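Local coordinates for water stress and hypersensitive response domain-containing protein (Archaeoglobus fulgidus DSM 4304, PDB 3BUT) that is of unknown function but belongs to the late embryogenesis abundant (LEA_2) family and may bind lipids, at residues Lys49-Tyr54 and Leu73-Ser78. The protein carries 4 engineered substitutions. Numbering follows the deposited sequence. Where two conformers were deposited one is given.
Sequences KVADGY and LRLNNS
L75 meets V50 and A51 across the gap between two strands that belong to different sheets, a small worked example of how a β-sandwich closes along its margin. Its side chain can be followed outward from the backbone. CB lies nearest O of V50, 4.3 Å away, and so faces backbone rather than side chain. The first torsion sets CG anti to the carbonyl carbon (chi1 -61°), and CG passes 4.3 Å from A51 CB. There the chain forks. CD2 reaches CG2 of V50 at 3.7 Å, the closest apolar touch of the pair, whereas CD1 turns away from V50 and stays 5.3 Å from A51 CB. V50 and L75 run side by side and point the same way, so the meeting is methyl alongside methyl. On V50 the touching branch is the one set between the backbone N and the carbonyl carbon.

A51 uses its single methyl differently: CB is directed at the opposing backbone and comes to 3.3 Å from O of R74, a tight approach to a carbonyl. No hydrogen bond joins the two segments, whose strands run in broadly opposite senses but cross (131° between N-to-C directions, axes 5.5 Å apart at closest). Instead, each strand bonds within its own sheet, V50 and A51 with I43, and L75 with T18. V50 also packs on I43 and M45, and L75 on I20, which extends the apolar contact into both sheets.

Because V50 and A51 both face I43, they form a classic β-bulge, and two successive residues thereby contribute side chains to the same contact. Edge strands 48-61 and 66-76, consecutive in the chain, thus pack sheet against sheet, as expected of the immunoglobulin-like β-sandwich of the E-set clan to which the LEA_2 family belongs.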
loop_
_atom_site.group_PDB
_atom_site.type_symbol
_atom_site.label_atom_id
_atom_site.label_comp_id
_atom_site.label_asym_id
_atom_site.label_seq_id
_atom_site.Cartn_x
_atom_site.Cartn_y
_atom_site.Cartn_z
ATOM N N LYS A 49 -10.217 -0.046 10.938
ATOM C CA LYS A 49 -10.723 -1.404 10.751
ATOM C C LYS A 49 -10.919 -1.700 9.266
ATOM O O LYS A 49 -11.972 -1.410 8.697
ATOM C CB LYS A 49 -12.020 -1.611 11.534
ATOM C CG LYS A 49 -12.427 -3.070 11.686
ATOM C CD LYS A 49 -13.341 -3.291 12.889
ATOM C CE LYS A 49 -14.750 -2.758 12.654
ATOM N NZ LYS A 49 -15.640 -3.069 13.810
ATOM N N VAL A 50 -9.894 -2.289 8.657
ATOM C CA VAL A 50 -9.849 -2.502 7.207
ATOM C C VAL A 50 -10.563 -3.782 6.745
ATOM O O VAL A 50 -10.863 -3.935 5.559
ATOM C CB VAL A 50 -8.395 -2.454 6.652
ATOM C CG1 VAL A 50 -7.753 -1.109 6.931
ATOM C CG2 VAL A 50 -7.558 -3.557 7.244
ATOM N N ALA A 51 -10.821 -4.692 7.685
ATOM C CA ALA A 51 -11.589 -5.913 7.426
ATOM C C ALA A 51 -12.406 -6.296 8.654
ATOM O O ALA A 51 -11.938 -6.172 9.789
ATOM C CB ALA A 51 -10.670 -7.057 7.027
ATOM N N ASP A 52 -13.624 -6.769 8.409
ATOM C CA ASP A 52 -14.572 -7.138 9.450
ATOM C C ASP A 52 -15.647 -8.000 8.806
ATOM O O ASP A 52 -16.586 -7.482 8.198
ATOM C CB ASP A 52 -15.196 -5.873 10.056
ATOM C CG ASP A 52 -16.200 -6.169 11.151
ATOM O OD1 ASP A 52 -15.915 -7.023 12.015
ATOM O OD2 ASP A 52 -17.274 -5.530 11.156
ATOM N N GLY A 53 -15.517 -9.316 8.925
ATOM C CA GLY A 53 -16.458 -10.203 8.255
ATOM C C GLY A 53 -16.748 -11.512 8.949
ATOM O O GLY A 53 -16.006 -11.936 9.834
ATOM N N TYR A 54 -17.847 -12.142 8.537
ATOM C CA TYR A 54 -18.195 -13.491 8.968
ATOM C C TYR A 54 -18.375 -14.410 7.767
ATOM O O TYR A 54 -19.105 -14.082 6.834
ATOM C CB TYR A 54 -19.486 -13.499 9.802
ATOM C CG TYR A 54 -19.689 -14.801 10.546
ATOM C CD1 TYR A 54 -19.160 -14.980 11.824
ATOM C CD2 TYR A 54 -20.394 -15.863 9.968
ATOM C CE1 TYR A 54 -19.328 -16.176 12.511
ATOM C CE2 TYR A 54 -20.558 -17.072 10.643
ATOM C CZ TYR A 54 -20.023 -17.218 11.915
ATOM O OH TYR A 54 -20.197 -18.395 12.605
ATOM N N LEU A 73 -9.540 -14.378 4.737
ATOM C CA LEU A 73 -9.652 -13.042 5.298
ATOM C C LEU A 73 -9.617 -12.034 4.170
ATOM O O LEU A 73 -8.580 -11.850 3.536
ATOM C CB LEU A 73 -8.509 -12.777 6.280
ATOM C CG LEU A 73 -8.041 -13.920 7.189
ATOM C CD1 LEU A 73 -6.751 -13.544 7.891
ATOM C CD2 LEU A 73 -9.103 -14.311 8.201
ATOM N N ARG A 74 -10.751 -11.386 3.918
ATOM C CA ARG A 74 -10.872 -10.455 2.802
ATOM C C ARG A 74 -10.844 -8.998 3.244
ATOM O O ARG A 74 -11.506 -8.618 4.205
ATOM C CB ARG A 74 -12.133 -10.738 1.984
ATOM C CG ARG A 74 -12.117 -12.079 1.255
ATOM C CD ARG A 74 -13.489 -12.415 0.683
ATOM N NE ARG A 74 -13.644 -13.848 0.445
ATOM C CZ ARG A 74 -14.044 -14.729 1.360
ATOM N NH1 ARG A 74 -14.147 -16.013 1.039
ATOM N NH2 ARG A 74 -14.334 -14.339 2.598
ATOM N N LEU A 75 -10.074 -8.192 2.520
ATOM C CA LEU A 75 -9.960 -6.766 2.790
ATOM C C LEU A 75 -10.597 -5.956 1.673
ATOM O O LEU A 75 -10.157 -6.015 0.523
ATOM C CB LEU A 75 -8.494 -6.348 2.942
ATOM C CG LEU A 75 -7.628 -6.953 4.042
ATOM C CD1 LEU A 75 -6.868 -8.146 3.524
ATOM C CD2 LEU A 75 -6.656 -5.903 4.513
ATOM N N ASN A 76 -11.641 -5.212 2.024
ATOM C CA ASN A 76 -12.217 -4.199 1.151
ATOM C C ASN A 76 -11.226 -3.037 1.053
ATOM O O ASN A 76 -10.823 -2.470 2.076
ATOM C CB ASN A 76 -13.573 -3.741 1.710
ATOM C CG ASN A 76 -14.180 -2.573 0.937
ATOM O OD1 ASN A 76 -14.524 -1.548 1.525
ATOM N ND2 ASN A 76 -14.320 -2.727 -0.378
ATOM N N ASN A 77 -10.839 -2.690 -0.171
ATOM C CA ASN A 77 -9.799 -1.693 -0.391
ATOM C C ASN A 77 -10.196 -0.264 -0.037
ATOM O O ASN A 77 -9.340 0.582 0.225
ATOM C CB ASN A 77 -9.292 -1.756 -1.833
ATOM C CG ASN A 77 -8.890 -3.158 -2.249
ATOM O OD1 ASN A 77 -8.191 -3.858 -1.517
ATOM N ND2 ASN A 77 -9.334 -3.576 -3.428
ATOM N N SER A 78 -11.499 -0.001 -0.033
ATOM C CA SER A 78 -12.019 1.321 0.339
ATOM C C SER A 78 -11.684 1.686 1.794
ATOM O O SER A 78 -11.402 2.846 2.106
ATOM C CB SER A 78 -13.530 1.392 0.104
ATOM O OG SER A 78 -14.030 2.683 0.401
#